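Local coordinates for hydrogen peroxide-inducible genes activator (Corynebacterium glutamicum, PDB 6G1B), which probably acts as an OxyR-type LysR transcriptional regulator, sensing hydrogen peroxide and controlling the genes of the peroxide response, at residues K166-Y171 and Q299-L304; I151-M156 and I283-R288; L103-I108 and P132-D137; L170-F175 and T278-I283; L201-D206 and G250-P255. The protein carries 1 engineered substitution. All coordinates share one frame; numbering follows the deposited sequence.

Contact 1 of 5, residues K166-Y171 and Q299-L304. With 1PS (3-pyridinium-1-ylpropane-1-sulfonate), chain E.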
# COMPACT_ATOMS: atom_id res chain seq x y z
N LYS A 166 4.63 28.18 26.84
CA LYS A 166 5.55 29.28 27.06
C LYS A 166 5.95 29.83 25.72
O LYS A 166 5.92 29.10 24.73
CB LYS A 166 6.81 28.83 27.80
CG LYS A 166 6.57 28.11 29.12
CD LYS A 166 6.82 29.00 30.31
CE LYS A 166 8.31 29.26 30.50
NZ LYS A 166 8.56 29.99 31.77
N GLU A 167 6.32 31.11 25.67
CA GLU A 167 6.63 31.78 24.42
C GLU A 167 8.01 32.37 24.46
O GLU A 167 8.41 32.93 25.47
CB GLU A 167 5.60 32.87 24.13
CG GLU A 167 4.17 32.33 24.02
CD GLU A 167 3.13 33.43 23.77
OE1 GLU A 167 3.44 34.63 23.94
OE2 GLU A 167 1.99 33.11 23.41
N ILE A 168 8.76 32.20 23.38
CA ILE A 168 10.00 32.91 23.20
C ILE A 168 9.79 33.84 22.00
O ILE A 168 9.57 33.35 20.90
CB ILE A 168 11.21 31.97 22.93
CG1 ILE A 168 11.42 30.97 24.08
CG2 ILE A 168 12.47 32.82 22.73
CD1 ILE A 168 12.23 29.74 23.72
N PRO A 169 9.83 35.17 22.22
CA PRO A 169 9.76 36.07 21.06
C PRO A 169 10.98 35.99 20.17
O PRO A 169 12.07 35.88 20.67
CB PRO A 169 9.63 37.47 21.69
CG PRO A 169 9.90 37.32 23.16
CD PRO A 169 9.58 35.89 23.49
N LEU A 170 10.78 35.99 18.86
CA LEU A 170 11.88 35.93 17.91
C LEU A 170 12.13 37.30 17.27
O LEU A 170 13.26 37.78 17.31
CB LEU A 170 11.60 34.89 16.82
CG LEU A 170 11.43 33.45 17.33
CD1 LEU A 170 11.00 32.51 16.22
CD2 LEU A 170 12.72 33.00 18.00
N TYR A 171 11.09 37.88 16.67
CA TYR A 171 11.22 39.10 15.89
C TYR A 171 9.86 39.67 15.46
O TYR A 171 8.88 38.93 15.39
CB TYR A 171 12.06 38.86 14.64
CG TYR A 171 11.62 37.72 13.75
CD1 TYR A 171 10.63 37.90 12.81
CD2 TYR A 171 12.26 36.48 13.82
CE1 TYR A 171 10.24 36.87 11.97
CE2 TYR A 171 11.88 35.44 12.99
CZ TYR A 171 10.89 35.64 12.07
OH TYR A 171 10.54 34.62 11.26
N GLN A 299 18.42 28.35 22.29
CA GLN A 299 19.51 28.25 21.33
C GLN A 299 18.96 28.13 19.90
O GLN A 299 19.50 28.74 18.98
CB GLN A 299 20.45 27.08 21.69
CG GLN A 299 21.28 27.28 22.95
CD GLN A 299 21.76 25.97 23.60
OE1 GLN A 299 21.97 24.94 22.94
NE2 GLN A 299 21.92 26.00 24.91
N PHE A 300 17.88 27.39 19.72
CA PHE A 300 17.23 27.29 18.43
C PHE A 300 16.64 28.63 17.93
O PHE A 300 16.67 28.94 16.73
CB PHE A 300 16.15 26.20 18.44
CG PHE A 300 15.66 25.85 17.08
CD1 PHE A 300 16.52 25.31 16.15
CD2 PHE A 300 14.34 26.09 16.72
CE1 PHE A 300 16.07 25.00 14.89
CE2 PHE A 300 13.89 25.80 15.45
CZ PHE A 300 14.75 25.27 14.53
N ALA A 301 16.12 29.41 18.87
CA ALA A 301 15.62 30.76 18.61
C ALA A 301 16.66 31.66 17.92
O ALA A 301 16.34 32.41 17.00
CB ALA A 301 15.13 31.41 19.90
N LEU A 302 17.92 31.52 18.36
CA LEU A 302 19.01 32.32 17.81
C LEU A 302 19.20 32.00 16.34
O LEU A 302 19.42 32.91 15.54
CB LEU A 302 20.30 32.08 18.59
CG LEU A 302 20.26 32.37 20.10
CD1 LEU A 302 21.63 32.11 20.72
CD2 LEU A 302 19.83 33.80 20.39
N ILE A 303 19.09 30.71 16.00
CA ILE A 303 19.17 30.27 14.60
C ILE A 303 18.04 30.89 13.77
O ILE A 303 18.27 31.34 12.66
CB ILE A 303 19.08 28.73 14.50
CG1 ILE A 303 20.31 28.08 15.11
CG2 ILE A 303 18.90 28.26 13.05
CD1 ILE A 303 20.13 26.62 15.43
N LEU A 304 16.83 30.89 14.31
CA LEU A 304 15.69 31.41 13.58
C LEU A 304 15.78 32.93 13.34
O LEU A 304 15.38 33.43 12.26
CB LEU A 304 14.40 31.03 14.30
CG LEU A 304 14.10 29.53 14.23
CD1 LEU A 304 12.93 29.24 15.15
CD2 LEU A 304 13.73 29.14 12.82
N1 1PS E . 10.45 22.79 33.36
C1 1PS E . 9.48 21.84 33.40
C2 1PS E . 9.78 20.55 33.81
C3 1PS E . 11.72 22.46 33.72
C4 1PS E . 12.02 21.17 34.13
C5 1PS E . 11.05 20.23 34.17
C6 1PS E . 10.15 24.14 32.90
C7 1PS E . 9.17 24.89 33.80
C8 1PS E . 8.52 26.02 33.00
S1 1PS E . 7.95 27.31 34.14
O1 1PS E . 7.16 28.35 33.39
O2 1PS E . 9.11 27.95 34.86
O3 1PS E . 7.16 26.71 35.28
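Lys166 NZ donates a hydrogen bond to sulfonate oxygen O1 of the bound 3-pyridinium-1-ylpropane-1-sulfonate, 2.7 Å away, at the start of the strand segment and well clear of the helix packing. Here strand 165-180 of the LysR substrate-binding domain, which has the periplasmic binding protein fold, lies against helix 294-317. The lysine chain is bent at chi2 (-102°) and again at chi3, which brings its ammonium group to the sulfonate, and the opposite charges probably strengthen the bond. Farther along the strand the contact is almost entirely apolar. The axes of the two segments come within 8.7 Å and run nearly parallel, 17° apart. Leu170 spans from strand to helix with its two branches: CD2 presses on Ala301 CB at 3.5 Å, tighter than usual van der Waals contact, while CD1 meets the CD1 methyl of Leu304 at 3.9 Å. Two residues earlier on the strand, Ile168 CG2 reaches the same alanine methyl at 4.1 Å, so Ala301 CB is shared by two branched side chains. Leu304 also packs on Met155 and Leu285 of the sheet. The Tyr171 ring, stacked with Phe308 of the same helix, brings its CE2 within 4.1 Å of Leu304 O, which approaches the ring obliquely.

Contact 2 of 5, residues I151-M156 and I283-R288. With PEO (hydrogen peroxide), chain H.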
# COMPACT_ATOMS: atom_id res chain seq x y z
N ILE A 151 4.93 17.47 18.10
CA ILE A 151 6.07 18.39 17.89
C ILE A 151 6.60 18.87 19.23
O ILE A 151 5.91 18.75 20.24
CB ILE A 151 5.73 19.57 16.96
CG1 ILE A 151 4.75 20.55 17.61
CG2 ILE A 151 5.20 19.05 15.62
CD1 ILE A 151 4.35 21.69 16.70
N ASP A 152 7.81 19.42 19.23
CA ASP A 152 8.46 19.91 20.45
C ASP A 152 8.23 21.42 20.65
O ASP A 152 8.14 21.92 21.78
CB ASP A 152 9.99 19.66 20.37
CG ASP A 152 10.36 18.20 19.87
OD1 ASP A 152 9.46 17.30 19.93
OD2 ASP A 152 11.52 17.94 19.39
N VAL A 153 8.17 22.14 19.52
CA VAL A 153 8.09 23.58 19.50
C VAL A 153 7.42 24.04 18.20
O VAL A 153 7.50 23.36 17.17
CB VAL A 153 9.49 24.19 19.68
CG1 VAL A 153 10.41 23.86 18.51
CG2 VAL A 153 9.37 25.67 19.94
N ALA A 154 6.70 25.16 18.26
CA ALA A 154 5.98 25.70 17.12
C ALA A 154 6.42 27.15 16.89
O ALA A 154 6.44 27.94 17.83
CB ALA A 154 4.48 25.65 17.38
N MET A 155 6.75 27.48 15.65
CA MET A 155 7.11 28.83 15.27
C MET A 155 5.85 29.43 14.66
O MET A 155 5.35 28.94 13.67
CB MET A 155 8.26 28.82 14.27
CG MET A 155 8.71 30.17 13.79
SD MET A 155 10.01 29.96 12.57
CE MET A 155 10.42 31.67 12.21
N MET A 156 5.35 30.50 15.27
CA MET A 156 4.05 31.05 14.93
C MET A 156 3.89 32.50 15.40
O MET A 156 4.77 33.05 16.04
CB MET A 156 2.97 30.16 15.54
CG MET A 156 3.08 30.01 17.06
SD MET A 156 1.82 28.93 17.77
CE MET A 156 0.50 30.12 17.83
N ILE A 283 6.56 37.23 15.52
CA ILE A 283 6.83 35.80 15.38
C ILE A 283 7.53 35.32 16.64
O ILE A 283 8.39 36.01 17.18
CB ILE A 283 7.66 35.50 14.11
CG1 ILE A 283 6.86 35.84 12.86
CG2 ILE A 283 8.09 34.02 14.04
CD1 ILE A 283 5.53 35.15 12.71
N GLY A 284 7.14 34.14 17.11
CA GLY A 284 7.71 33.54 18.32
C GLY A 284 7.80 32.02 18.28
O GLY A 284 7.25 31.38 17.41
N LEU A 285 8.51 31.45 19.23
CA LEU A 285 8.55 29.99 19.42
C LEU A 285 7.64 29.66 20.59
O LEU A 285 7.76 30.30 21.64
CB LEU A 285 9.94 29.54 19.73
CG LEU A 285 10.93 29.23 18.65
CD1 LEU A 285 12.09 28.49 19.34
CD2 LEU A 285 10.33 28.36 17.55
N VAL A 286 6.71 28.72 20.44
CA VAL A 286 5.87 28.32 21.55
C VAL A 286 6.09 26.85 21.93
O VAL A 286 6.16 25.98 21.06
CB VAL A 286 4.38 28.82 21.48
CG1 VAL A 286 4.09 29.57 20.21
CG2 VAL A 286 3.36 27.76 21.79
N TYR A 287 6.21 26.58 23.22
CA TYR A 287 6.49 25.20 23.67
C TYR A 287 5.72 24.88 24.95
O TYR A 287 5.19 25.78 25.58
CB TYR A 287 7.99 24.98 23.80
CG TYR A 287 8.66 25.75 24.91
CD1 TYR A 287 9.17 27.03 24.71
CD2 TYR A 287 8.81 25.17 26.17
CE1 TYR A 287 9.80 27.72 25.74
CE2 TYR A 287 9.44 25.83 27.21
CZ TYR A 287 9.92 27.11 27.00
OH TYR A 287 10.53 27.74 28.06
N ARG A 288 5.64 23.60 25.31
CA ARG A 288 4.91 23.16 26.51
C ARG A 288 5.68 23.53 27.76
O ARG A 288 6.87 23.18 27.88
CB ARG A 288 4.67 21.65 26.47
CG ARG A 288 3.92 21.07 25.28
CD ARG A 288 3.80 19.53 25.42
NE ARG A 288 5.11 18.90 25.26
CZ ARG A 288 5.74 18.68 24.11
NH1 ARG A 288 5.18 18.97 22.92
NH2 ARG A 288 6.95 18.17 24.14
O1 PEO H . 10.14 31.59 27.90
O2 PEO H . 11.24 30.59 27.97
O HOH W 1 7.45 21.56 24.37
O HOH W 2 7.83 16.66 21.98
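Tyr287 lies against the chain at Asp152 and Val153: its CB is 3.7 Å from Asp152 O and 4.2 Å from Val153 CG2. With CG set between the backbone N and the carbonyl carbon (chi1 69°), the ring turns away from segment 151-156. It meets Phe297 at a steep angle, and its OH comes to 2.9 Å from O2 of a bound hydrogen peroxide at the ring edge. The strands form an antiparallel ladder in the substrate-binding domain; the pairs Ala154-Val286 and Met156-Gly284 each exchange two backbone hydrogen bonds. Val153 CG2 packs on Leu285 CD2 at 3.7 Å, and the extended Met155 lays its CE on Ile283 CG2 at 3.8 Å. Beyond the ladder, Arg288 bends at chi3 (-69°) and donates from NH1 to Ile151 O at 2.8 Å, the oxygen lying in the guanidinium plane. NH1 also bonds Leu146 O, while NH2 reaches Asp152 OD1 through a water and forms a salt bridge with an acidic residue of another protein chain. Asp152 OD2 accepts from Thr104 N. Strand 101-107 flanks 153-158 and strand 165-180 flanks 278-288; helix 294-317 covers the Met155 and Leu285 face, helix 139-147 that of Met156 and Val286.

Contact 3 of 5, residues L103-I108 and P132-D137. With NA (sodium ion), chain F.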
# COMPACT_ATOMS: atom_id res chain seq x y z
N LEU A 103 14.98 17.35 17.07
CA LEU A 103 14.18 18.53 17.37
C LEU A 103 13.09 18.61 16.32
O LEU A 103 13.38 18.84 15.16
CB LEU A 103 15.05 19.80 17.38
CG LEU A 103 14.30 21.10 17.71
CD1 LEU A 103 13.68 21.08 19.08
CD2 LEU A 103 15.23 22.28 17.62
N THR A 104 11.85 18.41 16.74
CA THR A 104 10.72 18.49 15.84
C THR A 104 10.03 19.88 15.94
O THR A 104 9.51 20.26 16.99
CB THR A 104 9.78 17.32 16.08
OG1 THR A 104 10.52 16.11 15.93
CG2 THR A 104 8.63 17.33 15.09
N VAL A 105 10.04 20.62 14.82
CA VAL A 105 9.59 22.01 14.78
C VAL A 105 8.35 22.17 13.89
O VAL A 105 8.39 21.82 12.71
CB VAL A 105 10.72 22.93 14.24
CG1 VAL A 105 10.38 24.40 14.44
CG2 VAL A 105 12.05 22.64 14.95
N GLY A 106 7.26 22.71 14.45
CA GLY A 106 6.12 23.18 13.65
C GLY A 106 6.36 24.60 13.16
O GLY A 106 6.86 25.42 13.91
N ILE A 107 6.05 24.92 11.90
CA ILE A 107 6.19 26.28 11.36
C ILE A 107 4.95 26.63 10.54
O ILE A 107 4.51 25.83 9.72
CB ILE A 107 7.45 26.47 10.46
CG1 ILE A 107 8.71 25.96 11.15
CG2 ILE A 107 7.67 27.95 10.10
CD1 ILE A 107 9.97 26.08 10.32
N ILE A 108 4.41 27.82 10.77
CA ILE A 108 3.24 28.29 10.03
C ILE A 108 3.56 28.47 8.54
O ILE A 108 4.70 28.78 8.19
CB ILE A 108 2.60 29.58 10.62
CG1 ILE A 108 3.62 30.72 10.78
CG2 ILE A 108 1.95 29.28 11.96
CD1 ILE A 108 3.00 32.05 11.18
N PRO A 132 17.05 17.93 12.81
CA PRO A 132 15.80 18.71 12.73
C PRO A 132 14.71 17.95 11.99
O PRO A 132 15.01 17.24 11.02
CB PRO A 132 16.21 19.95 11.93
CG PRO A 132 17.32 19.47 11.07
CD PRO A 132 18.04 18.37 11.82
N HIS A 133 13.47 18.05 12.47
CA HIS A 133 12.30 17.52 11.77
C HIS A 133 11.26 18.62 11.68
O HIS A 133 10.84 19.15 12.70
CB HIS A 133 11.74 16.30 12.51
CG HIS A 133 12.73 15.19 12.60
ND1 HIS A 133 13.05 14.40 11.52
CD2 HIS A 133 13.52 14.77 13.62
CE1 HIS A 133 13.99 13.53 11.88
NE2 HIS A 133 14.30 13.75 13.14
N ILE A 134 10.85 18.97 10.47
CA ILE A 134 9.97 20.10 10.24
C ILE A 134 8.59 19.65 9.80
O ILE A 134 8.47 18.81 8.89
CB ILE A 134 10.51 21.05 9.15
CG1 ILE A 134 11.98 21.41 9.39
CG2 ILE A 134 9.67 22.31 9.06
CD1 ILE A 134 12.24 22.17 10.67
N VAL A 135 7.58 20.21 10.46
CA VAL A 135 6.19 20.06 10.12
C VAL A 135 5.67 21.47 9.81
O VAL A 135 5.73 22.35 10.64
CB VAL A 135 5.38 19.43 11.29
CG1 VAL A 135 3.89 19.43 11.00
CG2 VAL A 135 5.81 18.00 11.51
N GLU A 136 5.16 21.67 8.61
CA GLU A 136 4.56 22.93 8.21
C GLU A 136 3.05 22.76 8.15
O GLU A 136 2.57 21.90 7.41
CB GLU A 136 5.11 23.37 6.86
CG GLU A 136 4.58 24.72 6.38
CD GLU A 136 4.23 24.77 4.91
OE1 GLU A 136 4.30 23.79 4.18
OE2 GLU A 136 3.90 25.83 4.43
N ASP A 137 2.32 23.55 8.94
CA ASP A 137 0.86 23.51 8.95
C ASP A 137 0.24 24.74 9.62
O ASP A 137 0.94 25.53 10.24
CB ASP A 137 0.37 22.21 9.64
CG ASP A 137 -0.99 21.69 9.11
OD1 ASP A 137 -1.24 20.50 9.31
OD2 ASP A 137 -1.81 22.45 8.51
NA NA F . 15.96 11.87 14.64
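Val105 N and His133 O make the shortest bond of this parallel pair, 2.7 Å long and nearly straight at 167°. The next rungs, Val135 N to Val105 O and Ile107 N to Val135 O, are 2.9 Å each, so the middle of the ladder is firmly closed. Apolar branches seal it on the face of Val105, Ile107 and Ile134. Ile134, its chain bent at chi2 (-63°), turns CD1 to Val105 CB at 4.0 Å, and its CG2 meets the CD1 methyl of Ile107. Phe300 of helix 294-317 covers Val105 from that side. Strands 101-107 and 130-136 are adjacent and parallel with helices 112-115 and 121-126 between them in the chain, a beta-alpha-beta crossover of the periplasmic binding protein fold; Ile134 and Val135 carry the sheet on into a strand of another protein chain. The other face is more exposed where Thr104 and His133 share it: Thr104 OG1 lies 3.6 Å from His133 CB. The histidine ring extends past it, and NE2 binds a sodium ion at 2.9 Å, in the ring plane, together with Glu131. The pairing itself loosens at the far end, where the Asp137 N to Ile107 O bond lengthens to 3.3 Å, and Asp137 OD2 bonds His141 ND1.

Contact 4 of 5, residues L170-F175 and T278-I283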
# COMPACT_ATOMS: atom_id res chain seq x y z
N LEU A 170 10.78 35.99 18.86
CA LEU A 170 11.88 35.93 17.91
C LEU A 170 12.13 37.30 17.27
O LEU A 170 13.26 37.78 17.31
CB LEU A 170 11.60 34.89 16.82
CG LEU A 170 11.43 33.45 17.33
CD1 LEU A 170 11.00 32.51 16.22
CD2 LEU A 170 12.72 33.00 18.00
N TYR A 171 11.09 37.88 16.67
CA TYR A 171 11.22 39.10 15.89
C TYR A 171 9.86 39.67 15.46
O TYR A 171 8.88 38.93 15.39
CB TYR A 171 12.06 38.86 14.64
CG TYR A 171 11.62 37.72 13.75
CD1 TYR A 171 10.63 37.90 12.81
CD2 TYR A 171 12.26 36.48 13.82
CE1 TYR A 171 10.24 36.87 11.97
CE2 TYR A 171 11.88 35.44 12.99
CZ TYR A 171 10.89 35.64 12.07
OH TYR A 171 10.54 34.62 11.26
N ASP A 172 9.86 40.97 15.17
CA ASP A 172 8.76 41.63 14.51
C ASP A 172 9.06 41.70 13.03
O ASP A 172 10.12 42.15 12.64
CB ASP A 172 8.56 43.05 15.08
CG ASP A 172 8.22 43.03 16.55
OD1 ASP A 172 8.87 43.69 17.40
OD2 ASP A 172 7.36 42.20 16.88
N GLU A 173 8.12 41.29 12.21
CA GLU A 173 8.28 41.27 10.75
C GLU A 173 7.24 42.21 10.17
O GLU A 173 6.06 42.06 10.41
CB GLU A 173 8.10 39.85 10.20
CG GLU A 173 8.01 39.78 8.69
CD GLU A 173 8.05 38.35 8.14
OE1 GLU A 173 7.63 37.39 8.84
OE2 GLU A 173 8.53 38.22 6.98
N ASP A 174 7.71 43.18 9.42
CA ASP A 174 6.83 44.11 8.75
C ASP A 174 6.14 43.45 7.58
O ASP A 174 6.61 42.43 7.07
CB ASP A 174 7.60 45.33 8.23
CG ASP A 174 8.08 46.23 9.33
OD1 ASP A 174 9.17 46.81 9.12
OD2 ASP A 174 7.42 46.38 10.39
N PHE A 175 5.02 44.04 7.17
CA PHE A 175 4.35 43.71 5.92
C PHE A 175 4.62 44.79 4.90
O PHE A 175 5.03 45.89 5.24
CB PHE A 175 2.83 43.54 6.13
CG PHE A 175 2.45 42.30 6.84
CD1 PHE A 175 2.59 42.20 8.20
CD2 PHE A 175 1.97 41.23 6.14
CE1 PHE A 175 2.28 41.04 8.86
CE2 PHE A 175 1.64 40.06 6.77
CZ PHE A 175 1.82 39.94 8.14
N THR A 278 1.90 51.11 12.23
CA THR A 278 2.47 49.80 12.51
C THR A 278 1.74 48.80 11.62
O THR A 278 0.52 48.75 11.62
CB THR A 278 2.33 49.42 13.99
OG1 THR A 278 3.20 50.24 14.75
CG2 THR A 278 2.74 47.89 14.23
N ALA A 279 2.49 48.05 10.82
CA ALA A 279 1.91 46.97 10.03
C ALA A 279 2.91 45.82 10.04
O ALA A 279 3.76 45.74 9.20
CB ALA A 279 1.58 47.42 8.61
N ASN A 280 2.83 45.00 11.08
CA ASN A 280 3.78 43.95 11.31
C ASN A 280 3.15 42.68 11.95
O ASN A 280 1.94 42.61 12.08
CB ASN A 280 4.98 44.50 12.12
CG ASN A 280 4.61 44.87 13.53
OD1 ASN A 280 3.49 44.68 13.96
ND2 ASN A 280 5.58 45.44 14.26
N ARG A 281 3.97 41.70 12.29
CA ARG A 281 3.55 40.53 13.07
C ARG A 281 4.68 40.13 14.00
O ARG A 281 5.83 40.29 13.63
CB ARG A 281 3.16 39.34 12.18
CG ARG A 281 4.32 38.74 11.38
CD ARG A 281 3.81 37.60 10.51
NE ARG A 281 4.81 37.04 9.64
CZ ARG A 281 4.59 36.03 8.79
NH1 ARG A 281 3.39 35.47 8.71
NH2 ARG A 281 5.57 35.59 8.01
N ARG A 282 4.32 39.66 15.18
CA ARG A 282 5.29 39.21 16.17
C ARG A 282 5.42 37.69 16.02
O ARG A 282 4.49 36.96 16.29
CB ARG A 282 4.85 39.61 17.58
CG ARG A 282 5.58 38.95 18.76
CD ARG A 282 7.03 39.33 18.89
NE ARG A 282 7.29 40.76 18.98
CZ ARG A 282 7.58 41.45 20.09
NH1 ARG A 282 7.62 40.89 21.30
NH2 ARG A 282 7.82 42.75 19.97
N ILE A 283 6.56 37.23 15.52
CA ILE A 283 6.83 35.80 15.38
C ILE A 283 7.53 35.32 16.64
O ILE A 283 8.39 36.01 17.18
CB ILE A 283 7.66 35.50 14.11
CG1 ILE A 283 6.86 35.84 12.86
CG2 ILE A 283 8.09 34.02 14.04
CD1 ILE A 283 5.53 35.15 12.71
O HOH W 3 7.80 45.88 13.05
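Leu170 and Tyr171 both face Ile283 in a classic beta bulge: Ile283 O accepts from Leu170 N at 2.9 Å and, weakly, from Tyr171 N. Within the bulge the Tyr171 ring lies alongside Ile283, whose CB sits 3.6 Å above one ring face in a CH-pi contact. Regular antiparallel pairing then resumes. Arg281 CG lies between backbone N and carbonyl carbon (chi1 66°) and the chain runs extended to NE beside Glu173; in the resulting salt bridge NE and NH2 both grip one oxygen, Glu173 OE1, NH2 at 2.9 Å. They approach from the same side, well above the carboxylate plane, which is turned 54° from the guanidinium. Glu173 OE2 is held by Ser257, and Arg281 NH2 also donates to Thr110 O. Strands 165-180 and 278-288 are the crossover strands joining the two subdomains of a periplasmic-binding-protein-like domain. On the outer face Arg282 forms a side-on salt bridge with Asp172, NH2 to OD1 at 2.9 Å and NE to OD2 doubtfully short. There too a water joins Asp174 OD2 to Asn280 ND2, and Asp174 OD1 bonds Asn325 ND2. Phe175 puts its ring edge against the opposing strand, CE1 3.6 Å from Asn280 O.

Contact 5 of 5, residues L201-D206 and G250-P255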
# COMPACT_ATOMS: atom_id res chain seq x y z
N LEU A 201 -9.08 44.45 -0.23
CA LEU A 201 -8.09 43.64 0.46
C LEU A 201 -8.51 42.17 0.52
O LEU A 201 -9.64 41.88 0.88
CB LEU A 201 -7.76 44.17 1.85
CG LEU A 201 -6.74 45.34 1.87
CD1 LEU A 201 -6.62 45.88 3.29
CD2 LEU A 201 -5.36 45.01 1.28
N LEU A 202 -7.62 41.28 0.12
CA LEU A 202 -7.78 39.87 0.45
C LEU A 202 -6.65 39.58 1.39
O LEU A 202 -5.50 39.62 0.98
CB LEU A 202 -7.77 38.98 -0.80
CG LEU A 202 -7.98 37.47 -0.62
CD1 LEU A 202 -9.11 37.11 0.35
CD2 LEU A 202 -8.20 36.81 -1.97
N LEU A 203 -6.97 39.29 2.64
CA LEU A 203 -5.96 39.04 3.67
C LEU A 203 -5.96 37.59 4.07
O LEU A 203 -6.98 36.95 4.01
CB LEU A 203 -6.26 39.90 4.89
CG LEU A 203 -6.17 41.42 4.68
CD1 LEU A 203 -6.58 42.13 5.96
CD2 LEU A 203 -4.77 41.84 4.23
N LEU A 204 -4.80 37.10 4.48
CA LEU A 204 -4.64 35.79 5.07
C LEU A 204 -4.55 35.89 6.57
O LEU A 204 -4.21 36.95 7.12
CB LEU A 204 -3.32 35.20 4.58
CG LEU A 204 -3.23 34.93 3.08
CD1 LEU A 204 -1.87 34.36 2.75
CD2 LEU A 204 -4.33 33.96 2.63
N ASP A 205 -4.86 34.78 7.25
CA ASP A 205 -4.68 34.69 8.69
C ASP A 205 -3.20 34.39 9.02
O ASP A 205 -2.83 33.28 9.39
CB ASP A 205 -5.65 33.68 9.30
CG ASP A 205 -5.55 33.62 10.82
OD1 ASP A 205 -5.33 34.67 11.47
OD2 ASP A 205 -5.65 32.50 11.39
N ASP A 206 -2.38 35.45 8.93
CA ASP A 206 -0.93 35.42 8.97
C ASP A 206 -0.32 36.23 10.14
O ASP A 206 0.89 36.50 10.15
CB ASP A 206 -0.38 35.93 7.62
CG ASP A 206 -0.83 37.36 7.27
OD1 ASP A 206 -1.31 38.13 8.17
OD2 ASP A 206 -0.68 37.72 6.07
N GLY A 250 -7.93 42.48 -6.57
CA GLY A 250 -7.63 42.61 -5.16
C GLY A 250 -6.25 43.17 -4.94
O GLY A 250 -5.45 43.26 -5.88
N SER A 251 -5.97 43.57 -3.70
CA SER A 251 -4.64 43.90 -3.26
C SER A 251 -4.42 43.14 -1.97
O SER A 251 -5.39 42.64 -1.38
CB SER A 251 -4.51 45.40 -3.00
OG SER A 251 -4.91 46.16 -4.12
N THR A 252 -3.20 43.10 -1.45
CA THR A 252 -2.97 42.35 -0.21
C THR A 252 -1.76 42.85 0.58
O THR A 252 -1.06 43.78 0.16
CB THR A 252 -2.79 40.83 -0.52
OG1 THR A 252 -2.92 40.06 0.68
CG2 THR A 252 -1.44 40.52 -1.17
N LEU A 253 -1.55 42.22 1.72
CA LEU A 253 -0.38 42.44 2.58
C LEU A 253 0.49 41.21 2.58
O LEU A 253 -0.02 40.11 2.73
CB LEU A 253 -0.80 42.71 4.04
CG LEU A 253 -1.76 43.89 4.25
CD1 LEU A 253 -2.00 44.04 5.75
CD2 LEU A 253 -1.19 45.14 3.62
N VAL A 254 1.79 41.39 2.41
CA VAL A 254 2.75 40.28 2.30
C VAL A 254 3.87 40.53 3.32
O VAL A 254 4.36 41.66 3.39
CB VAL A 254 3.37 40.22 0.89
CG1 VAL A 254 4.42 39.14 0.80
CG2 VAL A 254 2.29 39.98 -0.16
N PRO A 255 4.24 39.52 4.13
CA PRO A 255 5.40 39.67 5.00
C PRO A 255 6.65 39.95 4.15
O PRO A 255 6.80 39.35 3.06
CB PRO A 255 5.52 38.30 5.72
CG PRO A 255 4.27 37.57 5.47
CD PRO A 255 3.73 38.14 4.15
O HOH W 4 0.42 37.41 3.72
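Leu201 starts the contact by folding its CD2 methyl back over Ser251 O, 3.6 Å away, while its CA approaches the same oxygen in a CA-H...O contact. Leu202 N then donates to Ser251 O at 3.0 Å, and this lone beta bridge gives way to a side-chain bond: Thr252 OG1 donates to Leu202 O at 2.6 Å. With OG1 placed opposite the threonine's own backbone N (chi1 -165°), the hydroxyl meets that carbonyl almost end-on. The Leu202 side chain leans the other way, onto Leu244 of helix 238-246. Leu203 supplies the main apolar touch, CD2 on Leu253 CG at 3.6 Å, the two chains crossing at a slant. An inverse gamma turn centred on Asp205 swings the backbone round to Asp206. There OD2 accepts a hydrogen bond from a water at 2.6 Å, and the water donates to Leu253 O at 2.9 Å, bridging the wider end of the contact. Asp206 OD1 bonds His208 ND1, and Asp206 O accepts from Arg281 NH1. The loop runs along the edge of strand 252-255 and leads toward Cys209, which forms a disulfide with Cys218, an arrangement consistent with the second subdomain of an oxidised OxyR-type regulatory domain.

How the contacts relate
Contacts 2, 3 and 4 are strand pairings of one sheet, which contact 1 joins to helix 294-317 and contact 5 reaches through strand 252-255. Contacts 2 and 3 adjoin through Met155 N and Gly106 O (2.7 Å), and contacts 1 and 2 through Leu285 N and Ile168 O, also 2.7 Å; the centres of each pair are 9 Å apart. Contact 4 shares Leu170 and Tyr171 with contact 1 and Ile283 with contact 2. Contact 5 meets contact 4 where Arg281 NH1 approaches Asp206 O at 3.1 Å. Tyr287 of contact 2 and residues 166-168 of contact 1 line a site occupied by hydrogen peroxide, probably from the crystallisation liquor; Asp137 of contact 3 belongs to a second.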